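Local structure of uncharacterized protein (Staphylococcus aureus subsp. aureus, 3H04) at residues Ala114-Tyr128 against Leu209-Val223. The protein is of unknown function but belongs to the alpha/beta-hydrolase clan, and is probably a serine hydrolase related to feruloyl esterases. Numbering follows the deposited sequence.
Sequences ARDRDIDGVIDFYGY and LPPVFIAHCNGDYDV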
ATOM      1  N   ALA A 114       7.973   5.901   5.274  1.00 16.95           N
ATOM      2  CA  ALA A 114       7.994   7.270   5.786  1.00 17.58           C
ATOM      3  C   ALA A 114       8.547   7.409   7.212  1.00 17.93           C
ATOM      4  O   ALA A 114       9.148   8.423   7.522  1.00 17.26           O
ATOM      5  CB  ALA A 114       6.575   7.956   5.667  1.00 17.55           C
ATOM      6  N   ARG A 115       8.355   6.406   8.068  1.00 17.03           N
ATOM      7  CA  ARG A 115       8.933   6.450   9.403  1.00 18.06           C
ATOM      8  C   ARG A 115      10.426   6.107   9.372  1.00 18.60           C
ATOM      9  O   ARG A 115      11.207   6.701  10.101  1.00 17.10           O
ATOM     10  CB  ARG A 115       8.180   5.485  10.337  1.00 19.00           C
ATOM     11  CG  ARG A 115       8.656   5.493  11.790  1.00 19.00           C
ATOM     12  CD  ARG A 115       8.163   4.280  12.559  1.00 20.39           C
ATOM     13  NE  ARG A 115       8.619   3.013  11.969  1.00 20.43           N
ATOM     14  CZ  ARG A 115       8.118   1.836  12.291  1.00 19.71           C
ATOM     15  NH1 ARG A 115       7.177   1.762  13.242  1.00 25.10           N
ATOM     16  NH2 ARG A 115       8.559   0.743  11.714  1.00 20.57           N
ATOM     17  N   ASP A 116      10.817   5.135   8.541  1.00 18.10           N
ATOM     18  CA  ASP A 116      12.154   4.536   8.624  1.00 19.39           C
ATOM     19  C   ASP A 116      13.181   5.064   7.603  1.00 19.19           C
ATOM     20  O   ASP A 116      14.325   4.618   7.582  1.00 18.22           O
ATOM     21  CB  ASP A 116      12.030   3.010   8.515  1.00 19.27           C
ATOM     22  CG  ASP A 116      11.295   2.405   9.700  1.00 20.07           C
ATOM     23  OD1 ASP A 116      11.234   3.047  10.772  1.00 17.50           O
ATOM     24  OD2 ASP A 116      10.779   1.289   9.580  1.00 20.02           O
ATOM     25  N   ARG A 117      12.744   5.952   6.725  1.00 18.25           N
ATOM     26  CA  ARG A 117      13.608   6.537   5.714  1.00 19.29           C
ATOM     27  C   ARG A 117      13.236   8.001   5.704  1.00 20.43           C
ATOM     28  O   ARG A 117      12.247   8.378   6.326  1.00 21.84           O
ATOM     29  CB  ARG A 117      13.329   5.933   4.363  1.00 18.45           C
ATOM     30  CG  ARG A 117      13.654   4.410   4.238  1.00 18.32           C
ATOM     31  CD  ARG A 117      15.148   4.194   4.370  1.00 19.86           C
ATOM     32  NE  ARG A 117      15.560   2.807   4.174  1.00 21.15           N
ATOM     33  CZ  ARG A 117      15.594   1.884   5.128  1.00 19.93           C
ATOM     34  NH1 ARG A 117      15.241   2.187   6.376  1.00 20.60           N
ATOM     35  NH2 ARG A 117      15.997   0.639   4.844  1.00 21.22           N
ATOM     36  N   ASP A 118      13.968   8.814   4.966  1.00 21.26           N
ATOM     37  CA  ASP A 118      13.688  10.225   4.914  1.00 21.65           C
ATOM     38  C   ASP A 118      13.089  10.547   3.561  1.00 20.17           C
ATOM     39  O   ASP A 118      13.775  10.460   2.549  1.00 20.55           O
ATOM     40  CB  ASP A 118      14.982  11.016   5.165  1.00 24.52           C
ATOM     41  CG  ASP A 118      15.436  10.926   6.618  1.00 29.48           C
ATOM     42  OD1 ASP A 118      14.564  11.043   7.534  1.00 35.36           O
ATOM     43  OD2 ASP A 118      16.653  10.683   6.840  1.00 36.63           O
ATOM     44  N   ILE A 119      11.789  10.832   3.526  1.00 18.47           N
ATOM     45  CA  ILE A 119      11.087  11.129   2.266  1.00 17.44           C
ATOM     46  C   ILE A 119      10.306  12.424   2.374  1.00 18.06           C
ATOM     47  O   ILE A 119      10.157  12.964   3.459  1.00 17.80           O
ATOM     48  CB  ILE A 119      10.154   9.955   1.835  1.00 17.50           C
ATOM     49  CG1 ILE A 119       8.910   9.857   2.693  1.00 16.69           C
ATOM     50  CG2 ILE A 119      10.966   8.607   1.811  1.00 15.59           C
ATOM     51  CD1 ILE A 119       8.014   8.705   2.319  1.00 15.72           C
ATOM     52  N   ASP A 120       9.744  12.894   1.266  1.00 17.75           N
ATOM     53  CA  ASP A 120       9.119  14.239   1.237  1.00 17.31           C
ATOM     54  C   ASP A 120       7.611  14.284   1.434  1.00 16.58           C
ATOM     55  O   ASP A 120       7.025  15.347   1.659  1.00 16.35           O
ATOM     56  CB  ASP A 120       9.520  14.911  -0.063  1.00 17.09           C
ATOM     57  CG  ASP A 120      11.016  14.986  -0.181  1.00 19.54           C
ATOM     58  OD1 ASP A 120      11.560  15.861   0.473  1.00 19.39           O
ATOM     59  OD2 ASP A 120      11.655  14.123  -0.823  1.00 18.44           O
ATOM     60  N   GLY A 121       6.981  13.123   1.379  1.00 16.54           N
ATOM     61  CA  GLY A 121       5.544  13.037   1.592  1.00 16.39           C
ATOM     62  C   GLY A 121       5.001  11.654   1.354  1.00 16.75           C
ATOM     63  O   GLY A 121       5.668  10.814   0.762  1.00 14.38           O
ATOM     64  N   VAL A 122       3.759  11.437   1.804  1.00 16.40           N
ATOM     65  CA  VAL A 122       3.088  10.157   1.664  1.00 16.98           C
ATOM     66  C   VAL A 122       1.677  10.372   1.176  1.00 16.65           C
ATOM     67  O   VAL A 122       0.977  11.294   1.671  1.00 16.07           O
ATOM     68  CB  VAL A 122       2.945   9.391   3.041  1.00 18.02           C
ATOM     69  CG1 VAL A 122       2.134   8.061   2.826  1.00 17.23           C
ATOM     70  CG2 VAL A 122       4.322   9.090   3.625  1.00 18.96           C
ATOM     71  N   ILE A 123       1.266   9.553   0.205  1.00 15.08           N
ATOM     72  CA  ILE A 123      -0.098   9.516  -0.291  1.00 15.59           C
ATOM     73  C   ILE A 123      -0.700   8.204   0.178  1.00 15.34           C
ATOM     74  O   ILE A 123      -0.198   7.152  -0.179  1.00 16.15           O
ATOM     75  CB  ILE A 123      -0.171   9.610  -1.799  1.00 16.54           C
ATOM     76  CG1 ILE A 123       0.721  10.771  -2.291  1.00 20.20           C
ATOM     77  CG2 ILE A 123      -1.659   9.684  -2.254  1.00 17.41           C
ATOM     78  CD1 ILE A 123       1.276  10.546  -3.658  1.00 23.73           C
ATOM     79  N   ASP A 124      -1.744   8.295   1.003  1.00 15.45           N
ATOM     80  CA  ASP A 124      -2.356   7.168   1.733  1.00 16.37           C
ATOM     81  C   ASP A 124      -3.778   7.050   1.273  1.00 16.70           C
ATOM     82  O   ASP A 124      -4.647   7.837   1.691  1.00 17.03           O
ATOM     83  CB  ASP A 124      -2.294   7.448   3.243  1.00 17.32           C
ATOM     84  CG  ASP A 124      -3.173   6.533   4.100  1.00 18.07           C
ATOM     85  OD1 ASP A 124      -3.700   5.489   3.639  1.00 18.62           O
ATOM     86  OD2 ASP A 124      -3.359   6.927   5.298  1.00 21.04           O
ATOM     87  N   PHE A 125      -4.020   6.088   0.370  1.00 16.70           N
ATOM     88  CA  PHE A 125      -5.384   5.794  -0.066  1.00 15.95           C
ATOM     89  C   PHE A 125      -5.888   4.604   0.763  1.00 16.03           C
ATOM     90  O   PHE A 125      -5.356   3.492   0.650  1.00 15.84           O
ATOM     91  CB  PHE A 125      -5.446   5.451  -1.548  1.00 16.69           C
ATOM     92  CG  PHE A 125      -5.532   6.630  -2.483  1.00 17.48           C
ATOM     93  CD1 PHE A 125      -5.154   7.934  -2.111  1.00 15.60           C
ATOM     94  CD2 PHE A 125      -5.988   6.418  -3.775  1.00 18.10           C
ATOM     95  CE1 PHE A 125      -5.212   9.004  -3.048  1.00 15.90           C
ATOM     96  CE2 PHE A 125      -6.062   7.436  -4.665  1.00 19.45           C
ATOM     97  CZ  PHE A 125      -5.677   8.742  -4.321  1.00 14.31           C
ATOM     98  N   TYR A 126      -6.859   4.869   1.644  1.00 14.27           N
ATOM     99  CA  TYR A 126      -7.554   3.864   2.434  1.00 14.84           C
ATOM    100  C   TYR A 126      -6.683   2.787   3.100  1.00 14.68           C
ATOM    101  O   TYR A 126      -7.021   1.584   3.079  1.00 16.37           O
ATOM    102  CB  TYR A 126      -8.719   3.230   1.688  1.00 14.28           C
ATOM    103  CG  TYR A 126      -8.503   2.946   0.215  1.00 14.73           C
ATOM    104  CD1 TYR A 126      -7.876   1.765  -0.200  1.00 17.06           C
ATOM    105  CD2 TYR A 126      -8.837   3.881  -0.747  1.00 12.48           C
ATOM    106  CE1 TYR A 126      -7.629   1.480  -1.577  1.00 14.41           C
ATOM    107  CE2 TYR A 126      -8.620   3.593  -2.122  1.00 17.06           C
ATOM    108  CZ  TYR A 126      -8.031   2.397  -2.518  1.00 18.48           C
ATOM    109  OH  TYR A 126      -7.779   2.139  -3.840  1.00 13.44           O
ATOM    110  N   GLY A 127      -5.587   3.246   3.690  1.00 15.03           N
ATOM    111  CA  GLY A 127      -4.663   2.412   4.434  1.00 15.78           C
ATOM    112  C   GLY A 127      -4.772   2.666   5.951  1.00 16.53           C
ATOM    113  O   GLY A 127      -5.807   3.125   6.490  1.00 15.87           O
ATOM    114  N   TYR A 128      -3.683   2.337   6.608  1.00 16.89           N
ATOM    115  CA  TYR A 128      -3.620   2.265   8.045  1.00 17.04           C
ATOM    116  C   TYR A 128      -2.168   2.316   8.458  1.00 16.13           C
ATOM    117  O   TYR A 128      -1.308   2.000   7.666  1.00 14.87           O
ATOM    118  CB  TYR A 128      -4.243   0.957   8.544  1.00 16.81           C
ATOM    119  CG  TYR A 128      -3.874  -0.298   7.781  1.00 17.12           C
ATOM    120  CD1 TYR A 128      -2.831  -1.109   8.207  1.00 16.43           C
ATOM    121  CD2 TYR A 128      -4.548  -0.652   6.604  1.00 17.42           C
ATOM    122  CE1 TYR A 128      -2.482  -2.269   7.507  1.00 19.54           C
ATOM    123  CE2 TYR A 128      -4.221  -1.850   5.895  1.00 17.79           C
ATOM    124  CZ  TYR A 128      -3.200  -2.637   6.378  1.00 16.87           C
ATOM    125  OH  TYR A 128      -2.828  -3.756   5.720  1.00 20.18           O
ATOM    126  N   LEU A 209       6.192  12.495  10.935  1.00 17.81           N
ATOM    127  CA  LEU A 209       6.048  12.115   9.527  1.00 17.61           C
ATOM    128  C   LEU A 209       6.005  13.336   8.614  1.00 16.91           C
ATOM    129  O   LEU A 209       5.563  14.410   9.047  1.00 14.56           O
ATOM    130  CB  LEU A 209       4.824  11.240   9.307  1.00 17.95           C
ATOM    131  CG  LEU A 209       4.837   9.799   9.786  1.00 20.55           C
ATOM    132  CD1 LEU A 209       3.560   9.159   9.362  1.00 19.12           C
ATOM    133  CD2 LEU A 209       6.080   9.042   9.221  1.00 21.91           C
ATOM    134  N   PRO A 210       6.480  13.193   7.350  1.00 15.60           N
ATOM    135  CA  PRO A 210       6.318  14.260   6.362  1.00 15.56           C
ATOM    136  C   PRO A 210       4.823  14.406   6.005  1.00 14.55           C
ATOM    137  O   PRO A 210       4.003  13.671   6.512  1.00 14.66           O
ATOM    138  CB  PRO A 210       7.141  13.760   5.155  1.00 14.91           C
ATOM    139  CG  PRO A 210       7.034  12.293   5.246  1.00 15.11           C
ATOM    140  CD  PRO A 210       7.082  11.999   6.741  1.00 16.16           C
ATOM    141  N   PRO A 211       4.456  15.361   5.151  1.00 15.39           N
ATOM    142  CA  PRO A 211       3.023  15.524   4.947  1.00 15.03           C
ATOM    143  C   PRO A 211       2.318  14.317   4.366  1.00 15.38           C
ATOM    144  O   PRO A 211       2.854  13.637   3.476  1.00 16.53           O
ATOM    145  CB  PRO A 211       2.940  16.696   3.954  1.00 15.81           C
ATOM    146  CG  PRO A 211       4.170  17.472   4.145  1.00 15.19           C
ATOM    147  CD  PRO A 211       5.218  16.431   4.486  1.00 15.61           C
ATOM    148  N   VAL A 212       1.090  14.091   4.820  1.00 14.50           N
ATOM    149  CA  VAL A 212       0.309  12.941   4.400  1.00 15.43           C
ATOM    150  C   VAL A 212      -0.976  13.328   3.717  1.00 15.10           C
ATOM    151  O   VAL A 212      -1.804  14.083   4.293  1.00 16.33           O
ATOM    152  CB  VAL A 212      -0.065  12.035   5.552  1.00 16.06           C
ATOM    153  CG1 VAL A 212      -0.718  10.772   4.968  1.00 14.90           C
ATOM    154  CG2 VAL A 212       1.219  11.669   6.445  1.00 16.12           C
ATOM    155  N   PHE A 213      -1.163  12.858   2.490  1.00 14.06           N
ATOM    156  CA  PHE A 213      -2.476  13.034   1.785  1.00 13.49           C
ATOM    157  C   PHE A 213      -3.319  11.796   2.062  1.00 13.99           C
ATOM    158  O   PHE A 213      -2.848  10.684   1.830  1.00 15.27           O
ATOM    159  CB  PHE A 213      -2.242  13.228   0.304  1.00 13.04           C
ATOM    160  CG  PHE A 213      -3.492  13.499  -0.511  1.00 14.65           C
ATOM    161  CD1 PHE A 213      -3.800  14.773  -0.897  1.00 15.19           C
ATOM    162  CD2 PHE A 213      -4.363  12.441  -0.866  1.00 13.69           C
ATOM    163  CE1 PHE A 213      -4.955  15.046  -1.652  1.00 15.68           C
ATOM    164  CE2 PHE A 213      -5.512  12.700  -1.612  1.00 18.39           C
ATOM    165  CZ  PHE A 213      -5.813  14.013  -1.994  1.00 14.98           C
ATOM    166  N   ILE A 214      -4.539  11.950   2.564  1.00 14.77           N
ATOM    167  CA  ILE A 214      -5.382  10.796   2.918  1.00 15.47           C
ATOM    168  C   ILE A 214      -6.646  10.873   2.098  1.00 15.52           C
ATOM    169  O   ILE A 214      -7.262  11.950   2.044  1.00 15.05           O
ATOM    170  CB  ILE A 214      -5.721  10.772   4.405  1.00 17.00           C
ATOM    171  CG1 ILE A 214      -4.392  10.788   5.227  1.00 19.16           C
ATOM    172  CG2 ILE A 214      -6.681   9.568   4.709  1.00 16.56           C
ATOM    173  CD1 ILE A 214      -4.521  11.094   6.749  1.00 20.75           C
ATOM    174  N   ALA A 215      -7.046   9.745   1.461  1.00 15.76           N
ATOM    175  CA  ALA A 215      -8.388   9.625   0.820  1.00 14.82           C
ATOM    176  C   ALA A 215      -8.978   8.335   1.390  1.00 13.96           C
ATOM    177  O   ALA A 215      -8.300   7.275   1.341  1.00 14.48           O
ATOM    178  CB  ALA A 215      -8.305   9.576  -0.719  1.00 14.68           C
ATOM    179  N   HIS A 216     -10.166   8.410   1.946  1.00 13.34           N
ATOM    180  CA  HIS A 216     -10.766   7.296   2.617  1.00 14.76           C
ATOM    181  C   HIS A 216     -12.286   7.430   2.661  1.00 15.59           C
ATOM    182  O   HIS A 216     -12.748   8.463   2.916  1.00 16.62           O
ATOM    183  CB  HIS A 216     -10.180   7.202   4.014  1.00 15.88           C
ATOM    184  CG  HIS A 216     -10.235   5.842   4.619  1.00 15.11           C
ATOM    185  ND1 HIS A 216      -9.275   5.373   5.472  1.00 17.51           N
ATOM    186  CD2 HIS A 216     -11.153   4.862   4.514  1.00 12.11           C
ATOM    187  CE1 HIS A 216      -9.593   4.161   5.859  1.00 13.94           C
ATOM    188  NE2 HIS A 216     -10.726   3.828   5.291  1.00 19.12           N
ATOM    189  N   CYS A 217     -13.032   6.393   2.323  1.00 15.67           N
ATOM    190  CA  CYS A 217     -14.490   6.429   2.382  1.00 17.00           C
ATOM    191  C   CYS A 217     -14.972   6.292   3.802  1.00 17.40           C
ATOM    192  O   CYS A 217     -14.502   5.397   4.545  1.00 13.77           O
ATOM    193  CB  CYS A 217     -15.071   5.270   1.590  1.00 17.23           C
ATOM    194  SG  CYS A 217     -14.754   5.461  -0.187  1.00 19.51           S
ATOM    195  N   ASN A 218     -15.940   7.117   4.197  1.00 16.90           N
ATOM    196  CA  ASN A 218     -16.443   6.949   5.556  1.00 19.26           C
ATOM    197  C   ASN A 218     -17.062   5.593   5.837  1.00 18.44           C
ATOM    198  O   ASN A 218     -17.018   5.164   6.969  1.00 18.43           O
ATOM    199  CB  ASN A 218     -17.417   8.066   5.994  1.00 20.21           C
ATOM    200  CG  ASN A 218     -18.363   8.450   4.933  1.00 23.23           C
ATOM    201  OD1 ASN A 218     -18.769   7.628   4.094  1.00 27.49           O
ATOM    202  ND2 ASN A 218     -18.762   9.711   4.953  1.00 27.38           N
ATOM    203  N   GLY A 219     -17.636   4.944   4.820  1.00 17.02           N
ATOM    204  CA  GLY A 219     -18.335   3.670   4.993  1.00 17.18           C
ATOM    205  C   GLY A 219     -17.462   2.492   4.541  1.00 18.10           C
ATOM    206  O   GLY A 219     -17.981   1.427   4.209  1.00 17.45           O
ATOM    207  N   ASP A 220     -16.139   2.670   4.578  1.00 17.14           N
ATOM    208  CA  ASP A 220     -15.212   1.581   4.167  1.00 17.45           C
ATOM    209  C   ASP A 220     -15.403   0.384   5.076  1.00 17.90           C
ATOM    210  O   ASP A 220     -15.290   0.506   6.290  1.00 16.95           O
ATOM    211  CB  ASP A 220     -13.792   2.062   4.284  1.00 17.02           C
ATOM    212  CG  ASP A 220     -12.795   1.149   3.610  1.00 16.91           C
ATOM    213  OD1 ASP A 220     -12.991  -0.084   3.582  1.00 17.52           O
ATOM    214  OD2 ASP A 220     -11.791   1.699   3.133  1.00 15.66           O
ATOM    215  N   TYR A 221     -15.763  -0.732   4.457  1.00 17.76           N
ATOM    216  CA  TYR A 221     -16.038  -2.012   5.135  1.00 19.25           C
ATOM    217  C   TYR A 221     -14.773  -2.878   5.361  1.00 18.88           C
ATOM    218  O   TYR A 221     -14.830  -3.865   6.093  1.00 17.84           O
ATOM    219  CB  TYR A 221     -17.035  -2.842   4.282  1.00 19.56           C
ATOM    220  CG  TYR A 221     -16.585  -2.986   2.824  1.00 20.78           C
ATOM    221  CD1 TYR A 221     -15.589  -3.903   2.462  1.00 23.49           C
ATOM    222  CD2 TYR A 221     -17.112  -2.176   1.828  1.00 20.34           C
ATOM    223  CE1 TYR A 221     -15.161  -3.999   1.193  1.00 23.94           C
ATOM    224  CE2 TYR A 221     -16.677  -2.264   0.528  1.00 22.36           C
ATOM    225  CZ  TYR A 221     -15.705  -3.189   0.213  1.00 25.19           C
ATOM    226  OH  TYR A 221     -15.246  -3.282  -1.073  1.00 24.19           O
ATOM    227  N   ASP A 222     -13.645  -2.504   4.756  1.00 17.68           N
ATOM    228  CA  ASP A 222     -12.409  -3.299   4.786  1.00 18.02           C
ATOM    229  C   ASP A 222     -11.363  -2.728   5.783  1.00 18.42           C
ATOM    230  O   ASP A 222     -10.819  -3.457   6.642  1.00 17.54           O
ATOM    231  CB  ASP A 222     -11.827  -3.346   3.367  1.00 18.24           C
ATOM    232  CG  ASP A 222     -10.532  -4.205   3.279  1.00 18.31           C
ATOM    233  OD1 ASP A 222     -10.587  -5.381   2.897  1.00 20.82           O
ATOM    234  OD2 ASP A 222      -9.448  -3.683   3.588  1.00 23.45           O
ATOM    235  N   VAL A 223     -11.134  -1.412   5.693  1.00 16.51           N
ATOM    236  CA  VAL A 223     -10.260  -0.669   6.577  1.00 16.17           C
ATOM    237  C   VAL A 223     -11.125   0.451   7.172  1.00 16.14           C
ATOM    238  O   VAL A 223     -11.534   1.333   6.468  1.00 18.24           O
ATOM    239  CB  VAL A 223      -9.101   0.036   5.847  1.00 15.61           C
ATOM    240  CG1 VAL A 223      -8.283   0.871   6.845  1.00 13.54           C
ATOM    241  CG2 VAL A 223      -8.229  -0.957   5.151  1.00 14.83           C
TER
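Asp220 OD1, in a carboxylate whose OD2 lies 3.7 Å from Tyr126 CB, takes two backbone N-H groups, from Asp222 N at 2.8 Å, nearly in line with its C-O bond, and from Val223 N, well above the carboxylate plane; the first closes an Asx turn. This fixes the carboxylate, and OD2 accepts a hydrogen bond from His248, consistent with the acid of a Ser104-His248-Asp220 triad. Beside it, the His216 ring lays one face against Tyr126 CA, a CH-pi contact 3.9 Å from the ring centroid. The ring's rotation is set at both nitrogens, NE2 giving a hydrogen bond to Val223 O at 2.9 Å and ND1 pairing with Ser228 OG. Val223 CG2 covers Tyr126 O, a buried carbonyl without a partner, and packs on Tyr128 CD2.

Behind this end, strands 121-125 and 212-217 run parallel, joined by five backbone hydrogen bonds from Val122 N-Pro211 O to Tyr126 N-Ala215 O. On one side of the sheet Phe125 CE1 meets Phe213 CE2 at 4.0 Å, while Ala215 CB makes an off-centre, oblique CH-pi contact with the Phe125 ring. Val122, Val212, Asp124 and Ile214 occupy the other. There, with Asp124 CG trans to the backbone nitrogen (chi1 166°), OD1 reaches Gly127 N at 2.9 Å, an Asx motif that holds the bend after the strand. At the far end Leu209 CD2 rests on Ala114 CB at 3.7 Å, tying the approach to strand 212-217 to helix 105-116. The pair lies between strands 98-103 and 238-243, with helices 105-116 and 226-232 packed over the Asp124 side.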